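Local atomic coordinates of GGDEF and EAL domain-containing protein (Vibrio cholerae O1 str. 2010EL-1786, PDB entry 6PWJ), a protein that carries GGDEF and EAL domains, a pairing that in related proteins makes, breaks down or senses the second messenger cyclic di-GMP. Residues A[193-198]-A[246-251]; A[200-205]-A[217-222]. All blocks are in the same frame, centred on the assembly; numbering follows the deposited sequence.

In the fold
Along the chain the order is 193-198, 200-205, 217-222 and 246-251, so the hairpin of contact 2 (strands 200-209 and 214-225) falls between the two halves of contact 1 (helices 184-197 and 245-261). All four segments belong to the EAL domain, a TIM-barrel-like fold, and the contact centres are about 14 Å apart. Helix 245-261 lies in the connection from strand 214-225 to its parallel neighbour 269-272 and packs against the outside of the barrel wall. Phe200 joins the two sites, its ring meeting Ala194, Phe248 and Tyr251. Farther along, at Glu218, strand 214-225 supplies a magnesium ligand, so one barrel strand serves both the outer helix layer and the metal site.

Contact 1 of 2, residues A[193-198]-A[246-251]; sequences EAIHND and HIFDQY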
loop_
_atom_site.group_PDB
_atom_site.type_symbol
_atom_site.label_atom_id
_atom_site.label_comp_id
_atom_site.label_asym_id
_atom_site.label_seq_id
_atom_site.Cartn_x
_atom_site.Cartn_y
_atom_site.Cartn_z
ATOM N N GLU A 193 -25.054 -4.044 5.246
ATOM C CA GLU A 193 -26.193 -4.569 4.503
ATOM C C GLU A 193 -25.774 -5.727 3.604
ATOM O O GLU A 193 -26.471 -6.746 3.528
ATOM C CB GLU A 193 -26.843 -3.457 3.680
ATOM C CG GLU A 193 -28.138 -3.866 2.997
ATOM C CD GLU A 193 -28.697 -2.774 2.106
ATOM O OE1 GLU A 193 -27.918 -1.900 1.674
ATOM O OE2 GLU A 193 -29.918 -2.789 1.840
ATOM N N ALA A 194 -24.639 -5.589 2.917
ATOM C CA ALA A 194 -24.141 -6.683 2.091
ATOM C C ALA A 194 -23.782 -7.892 2.945
ATOM O O ALA A 194 -24.030 -9.037 2.549
ATOM C CB ALA A 194 -22.932 -6.222 1.275
ATOM N N ILE A 195 -23.198 -7.656 4.121
ATOM C CA ILE A 195 -22.917 -8.757 5.036
ATOM C C ILE A 195 -24.212 -9.355 5.567
ATOM O O ILE A 195 -24.265 -10.544 5.903
ATOM C CB ILE A 195 -22.009 -8.283 6.184
ATOM C CG1 ILE A 195 -20.668 -7.786 5.641
ATOM C CG2 ILE A 195 -21.802 -9.403 7.191
ATOM C CD1 ILE A 195 -19.701 -7.338 6.718
ATOM N N HIS A 196 -25.274 -8.551 5.648
ATOM C CA HIS A 196 -26.540 -9.041 6.181
ATOM C C HIS A 196 -27.188 -10.038 5.228
ATOM O O HIS A 196 -27.595 -11.132 5.639
ATOM C CB HIS A 196 -27.477 -7.864 6.456
ATOM C CG HIS A 196 -28.773 -8.255 7.095
ATOM N ND1 HIS A 196 -29.994 -8.050 6.490
ATOM C CD2 HIS A 196 -29.039 -8.838 8.289
ATOM C CE1 HIS A 196 -30.956 -8.489 7.281
ATOM N NE2 HIS A 196 -30.403 -8.973 8.380
ATOM N N ASN A 197 -27.288 -9.681 3.951
ATOM C CA ASN A 197 -27.947 -10.510 2.951
ATOM C C ASN A 197 -26.981 -11.418 2.199
ATOM O O ASN A 197 -27.388 -12.065 1.229
ATOM C CB ASN A 197 -28.706 -9.626 1.957
ATOM C CG ASN A 197 -29.701 -8.706 2.637
ATOM O OD1 ASN A 197 -29.716 -8.585 3.862
ATOM N ND2 ASN A 197 -30.534 -8.045 1.843
ATOM N N ASP A 198 -25.718 -11.483 2.623
ATOM C CA ASP A 198 -24.712 -12.302 1.948
ATOM C C ASP A 198 -24.579 -11.899 0.480
ATOM O O ASP A 198 -24.473 -12.745 -0.412
ATOM C CB ASP A 198 -25.035 -13.792 2.082
ATOM C CG ASP A 198 -23.832 -14.676 1.816
ATOM O OD1 ASP A 198 -22.790 -14.148 1.374
ATOM O OD2 ASP A 198 -23.924 -15.898 2.055
ATOM N N HIS A 246 -12.882 -5.231 11.617
ATOM C CA HIS A 246 -12.967 -6.624 12.040
ATOM C C HIS A 246 -14.295 -7.254 11.641
ATOM O O HIS A 246 -14.358 -8.465 11.398
ATOM C CB HIS A 246 -12.770 -6.725 13.550
ATOM C CG HIS A 246 -13.817 -6.005 14.342
ATOM N ND1 HIS A 246 -13.802 -4.639 14.525
ATOM C CD2 HIS A 246 -14.915 -6.459 14.991
ATOM C CE1 HIS A 246 -14.843 -4.283 15.257
ATOM N NE2 HIS A 246 -15.535 -5.370 15.552
ATOM N N ILE A 247 -15.361 -6.454 11.569
ATOM C CA ILE A 247 -16.668 -6.990 11.199
ATOM C C ILE A 247 -16.625 -7.579 9.796
ATOM O O ILE A 247 -17.243 -8.615 9.521
ATOM C CB ILE A 247 -17.746 -5.899 11.324
ATOM C CG1 ILE A 247 -17.998 -5.572 12.797
ATOM C CG2 ILE A 247 -19.025 -6.337 10.630
ATOM C CD1 ILE A 247 -18.448 -6.762 13.615
ATOM N N PHE A 248 -15.895 -6.933 8.887
ATOM C CA PHE A 248 -15.806 -7.432 7.520
ATOM C C PHE A 248 -14.828 -8.596 7.408
ATOM O O PHE A 248 -15.133 -9.605 6.763
ATOM C CB PHE A 248 -15.402 -6.301 6.572
ATOM C CG PHE A 248 -15.114 -6.759 5.171
ATOM C CD1 PHE A 248 -16.147 -7.090 4.309
ATOM C CD2 PHE A 248 -13.810 -6.856 4.715
ATOM C CE1 PHE A 248 -15.884 -7.512 3.020
ATOM C CE2 PHE A 248 -13.540 -7.276 3.426
ATOM C CZ PHE A 248 -14.579 -7.604 2.578
ATOM N N ASP A 249 -13.651 -8.476 8.029
ATOM C CA ASP A 249 -12.670 -9.553 7.954
ATOM C C ASP A 249 -13.212 -10.852 8.538
ATOM O O ASP A 249 -12.870 -11.936 8.055
ATOM C CB ASP A 249 -11.379 -9.147 8.665
ATOM C CG ASP A 249 -10.507 -8.240 7.817
ATOM O OD1 ASP A 249 -10.919 -7.896 6.689
ATOM O OD2 ASP A 249 -9.406 -7.874 8.277
ATOM N N GLN A 250 -14.052 -10.767 9.571
ATOM C CA GLN A 250 -14.658 -11.976 10.119
ATOM C C GLN A 250 -15.650 -12.585 9.136
ATOM O O GLN A 250 -15.722 -13.812 8.997
ATOM C CB GLN A 250 -15.341 -11.666 11.450
ATOM C CG GLN A 250 -14.385 -11.271 12.565
ATOM C CD GLN A 250 -15.107 -10.945 13.859
ATOM O OE1 GLN A 250 -16.332 -11.028 13.937
ATOM N NE2 GLN A 250 -14.347 -10.571 14.883
ATOM N N TYR A 251 -16.420 -11.745 8.442
ATOM C CA TYR A 251 -17.378 -12.254 7.467
ATOM C C TYR A 251 -16.670 -12.940 6.305
ATOM O O TYR A 251 -17.156 -13.949 5.780
ATOM C CB TYR A 251 -18.265 -11.114 6.965
ATOM C CG TYR A 251 -19.101 -11.468 5.757
ATOM C CD1 TYR A 251 -20.289 -12.174 5.894
ATOM C CD2 TYR A 251 -18.706 -11.092 4.481
ATOM C CE1 TYR A 251 -21.057 -12.497 4.791
ATOM C CE2 TYR A 251 -19.466 -11.411 3.375
ATOM C CZ TYR A 251 -20.642 -12.113 3.535
ATOM O OH TYR A 251 -21.402 -12.431 2.434
#
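Ile195 lays its branched side chain along the ring of Tyr251, the two running past each other in opposite directions. Its CG1 stands over one face, 4.2 Å from the ring centroid and 20° off the normal, a CH-pi contact displaced toward the rim. CG2 lies on the same side of the ring plane, over the rim, 3.4 Å from Tyr251 CD1. Because chi2 is extended (-178°), CD1 carries on past the tyrosine ring toward the backbone of helix 245-261 at Ile247 and Phe248. There Ile195 CD1 lies 4.0 Å from Phe248 CA and near the plane of the Phe248 ring, at its edge, and Ile195 CD1 is 4.1 Å from Ile247 CG2. One isoleucine thus spans a full helical turn of its neighbour. In the TIM-barrel-like EAL fold, helix 245-261 belongs to the beta-alpha-beta crossover from strand 214-225 to strand 269-272 and to the outer helix layer, and helix 184-197 packs next to it, the short axes 11.0 Å apart at an angle of 29°. The polar end of the contact follows the helix terminus, where Asp198 adopts positive phi. Tyr251 OH donates a hydrogen bond to Asp198 OD1, although the modelled separation is too short to be taken literally. The carboxylate reaches the tyrosine edge almost perpendicular to the ring. Arg255 NH1 ties both groups together, salt-bridged to Asp198 OD1 and hydrogen-bonded to Tyr251 OH.

Contact 2 of 2, residues A[200-205]-A[217-222]; sequences FTFRYQ and REVFSA. With MG (magnesium ion), chain C.
Thr201 and Ala222 exchange backbone hydrogen bonds at one end of an antiparallel hairpin that forms part of the wall of the EAL barrel, and Glu218-Val219-Phe220 on its second strand probably occupies the place of the Glu-Ala-Leu signature that names the family, with only the glutamate kept. Arg203 with Phe220 and Gln205 with Glu218 form the other two hydrogen-bonded pairs, making six bonds in all. The straightest runs from Arg203 N to Phe220 O, 2.7 Å long with an angle of 174° at the hydrogen. On the face bearing Phe202, Tyr204, Val219 and Ser221 the contacts are mostly apolar. The two branches of Val219 share the work: CG1 touches Phe202 CD1 at 3.6 Å, while CG2 meets Tyr204 CE1 at 3.8 Å. Phe202 continues onto helix 245-261. Stacking dominates the other face. The Arg203 chain bends at chi3 (88°), which folds its guanidinium flat over one face of the Phe220 ring; the planes are 19° apart, with NH2 over the ring near its rim and CZ off-centre in a cation-pi contact. Gln205 approaches the same ring, its amide nearly perpendicular and its OE1 3.5 Å from Phe220 CE2; that oxygen is hydrogen-bonded by Gln410. Asn272, Glu304, Asp334 and two waters join Glu218 around the magnesium, and while OE1 of Glu218 accepts from Gln410 NE2, its OE2 binds the ion at 2.0 Å.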
loop_
_atom_site.group_PDB
_atom_site.type_symbol
_atom_site.label_atom_id
_atom_site.label_comp_id
_atom_site.label_asym_id
_atom_site.label_seq_id
_atom_site.Cartn_x
_atom_site.Cartn_y
_atom_site.Cartn_z
ATOM N N PHE A 200 -22.088 -10.599 -0.907
ATOM C CA PHE A 200 -20.696 -10.520 -1.327
ATOM C C PHE A 200 -20.348 -11.616 -2.326
ATOM O O PHE A 200 -20.680 -12.788 -2.123
ATOM C CB PHE A 200 -19.772 -10.596 -0.114
ATOM C CG PHE A 200 -19.404 -9.255 0.446
ATOM C CD1 PHE A 200 -18.313 -8.561 -0.051
ATOM C CD2 PHE A 200 -20.150 -8.681 1.460
ATOM C CE1 PHE A 200 -17.971 -7.324 0.455
ATOM C CE2 PHE A 200 -19.814 -7.443 1.973
ATOM C CZ PHE A 200 -18.722 -6.764 1.469
ATOM N N THR A 201 -19.679 -11.224 -3.405
ATOM C CA THR A 201 -19.084 -12.141 -4.362
ATOM C C THR A 201 -17.578 -12.187 -4.139
ATOM O O THR A 201 -16.960 -11.189 -3.758
ATOM C CB THR A 201 -19.388 -11.712 -5.799
ATOM O OG1 THR A 201 -20.802 -11.533 -5.958
ATOM C CG2 THR A 201 -18.904 -12.765 -6.783
ATOM N N PHE A 202 -16.987 -13.355 -4.376
ATOM C CA PHE A 202 -15.580 -13.585 -4.077
ATOM C C PHE A 202 -14.842 -14.058 -5.320
ATOM O O PHE A 202 -15.297 -14.976 -6.009
ATOM C CB PHE A 202 -15.423 -14.602 -2.944
ATOM C CG PHE A 202 -15.871 -14.088 -1.607
ATOM C CD1 PHE A 202 -15.127 -13.130 -0.937
ATOM C CD2 PHE A 202 -17.033 -14.560 -1.020
ATOM C CE1 PHE A 202 -15.535 -12.651 0.293
ATOM C CE2 PHE A 202 -17.444 -14.085 0.212
ATOM C CZ PHE A 202 -16.694 -13.130 0.867
ATOM N N ARG A 203 -13.703 -13.427 -5.594
ATOM C CA ARG A 203 -12.802 -13.826 -6.663
ATOM C C ARG A 203 -11.524 -14.386 -6.053
ATOM O O ARG A 203 -11.062 -13.905 -5.014
ATOM C CB ARG A 203 -12.470 -12.645 -7.583
ATOM C CG ARG A 203 -11.660 -13.031 -8.814
ATOM C CD ARG A 203 -11.269 -11.828 -9.671
ATOM N NE ARG A 203 -10.001 -11.230 -9.256
ATOM C CZ ARG A 203 -9.840 -9.950 -8.935
ATOM N NH1 ARG A 203 -10.868 -9.113 -8.990
ATOM N NH2 ARG A 203 -8.647 -9.504 -8.567
ATOM N N TYR A 204 -10.956 -15.402 -6.697
ATOM C CA TYR A 204 -9.749 -16.069 -6.211
ATOM C C TYR A 204 -8.667 -15.949 -7.278
ATOM O O TYR A 204 -8.699 -16.657 -8.289
ATOM C CB TYR A 204 -10.035 -17.528 -5.864
ATOM C CG TYR A 204 -11.181 -17.703 -4.894
ATOM C CD1 TYR A 204 -10.984 -17.585 -3.524
ATOM C CD2 TYR A 204 -12.464 -17.980 -5.349
ATOM C CE1 TYR A 204 -12.031 -17.741 -2.635
ATOM C CE2 TYR A 204 -13.516 -18.137 -4.468
ATOM C CZ TYR A 204 -13.294 -18.016 -3.112
ATOM O OH TYR A 204 -14.339 -18.173 -2.232
ATOM N N GLN A 205 -7.708 -15.054 -7.050
ATOM C CA GLN A 205 -6.597 -14.849 -7.970
ATOM C C GLN A 205 -5.447 -15.765 -7.567
ATOM O O GLN A 205 -4.927 -15.667 -6.450
ATOM C CB GLN A 205 -6.150 -13.388 -7.969
ATOM C CG GLN A 205 -5.257 -13.013 -9.139
ATOM C CD GLN A 205 -4.910 -11.537 -9.158
ATOM O OE1 GLN A 205 -4.509 -10.970 -8.142
ATOM N NE2 GLN A 205 -5.072 -10.906 -10.315
ATOM N N ARG A 217 -4.340 -18.788 -3.489
ATOM C CA ARG A 217 -5.215 -17.898 -4.244
ATOM C C ARG A 217 -5.688 -16.792 -3.314
ATOM O O ARG A 217 -6.344 -17.068 -2.303
ATOM C CB ARG A 217 -6.409 -18.653 -4.833
ATOM C CG ARG A 217 -6.033 -19.832 -5.715
ATOM C CD ARG A 217 -7.276 -20.488 -6.297
ATOM N NE ARG A 217 -7.051 -21.888 -6.640
ATOM C CZ ARG A 217 -6.748 -22.325 -7.858
ATOM N NH1 ARG A 217 -6.632 -21.468 -8.864
ATOM N NH2 ARG A 217 -6.564 -23.621 -8.070
ATOM N N GLU A 218 -5.355 -15.549 -3.651
ATOM C CA GLU A 218 -5.752 -14.411 -2.835
ATOM C C GLU A 218 -7.230 -14.115 -3.047
ATOM O O GLU A 218 -7.711 -14.086 -4.183
ATOM C CB GLU A 218 -4.909 -13.184 -3.174
ATOM C CG GLU A 218 -5.136 -12.003 -2.246
ATOM C CD GLU A 218 -4.087 -10.923 -2.411
ATOM O OE1 GLU A 218 -3.168 -11.108 -3.237
ATOM O OE2 GLU A 218 -4.177 -9.892 -1.712
ATOM N N VAL A 219 -7.950 -13.901 -1.954
ATOM C CA VAL A 219 -9.387 -13.665 -2.004
ATOM C C VAL A 219 -9.645 -12.185 -2.259
ATOM O O VAL A 219 -9.020 -11.317 -1.639
ATOM C CB VAL A 219 -10.067 -14.128 -0.703
ATOM C CG1 VAL A 219 -11.563 -13.867 -0.769
ATOM C CG2 VAL A 219 -9.779 -15.602 -0.455
ATOM N N PHE A 220 -10.564 -11.898 -3.176
ATOM C CA PHE A 220 -10.991 -10.536 -3.469
ATOM C C PHE A 220 -12.508 -10.476 -3.386
ATOM O O PHE A 220 -13.198 -11.298 -3.998
ATOM C CB PHE A 220 -10.504 -10.081 -4.847
ATOM C CG PHE A 220 -9.010 -9.959 -4.946
ATOM C CD1 PHE A 220 -8.370 -8.788 -4.575
ATOM C CD2 PHE A 220 -8.243 -11.015 -5.407
ATOM C CE1 PHE A 220 -6.994 -8.675 -4.661
ATOM C CE2 PHE A 220 -6.868 -10.907 -5.496
ATOM C CZ PHE A 220 -6.243 -9.735 -5.123
ATOM N N SER A 221 -13.021 -9.507 -2.636
ATOM C CA SER A 221 -14.438 -9.424 -2.322
ATOM C C SER A 221 -15.091 -8.242 -3.029
ATOM O O SER A 221 -14.449 -7.221 -3.297
ATOM C CB SER A 221 -14.653 -9.308 -0.810
ATOM O OG SER A 221 -13.769 -8.357 -0.244
ATOM N N ALA A 222 -16.379 -8.396 -3.324
ATOM C CA ALA A 222 -17.173 -7.347 -3.947
ATOM C C ALA A 222 -18.641 -7.641 -3.686
ATOM O O ALA A 222 -19.011 -8.757 -3.307
ATOM C CB ALA A 222 -16.896 -7.244 -5.451
HETATM MG MG MG C . -3.019 -8.893 -0.465
HETATM O O HOH W 1 -1.520 -8.457 -1.804
HETATM O O HOH W 2 -3.317 -7.084 -1.349
#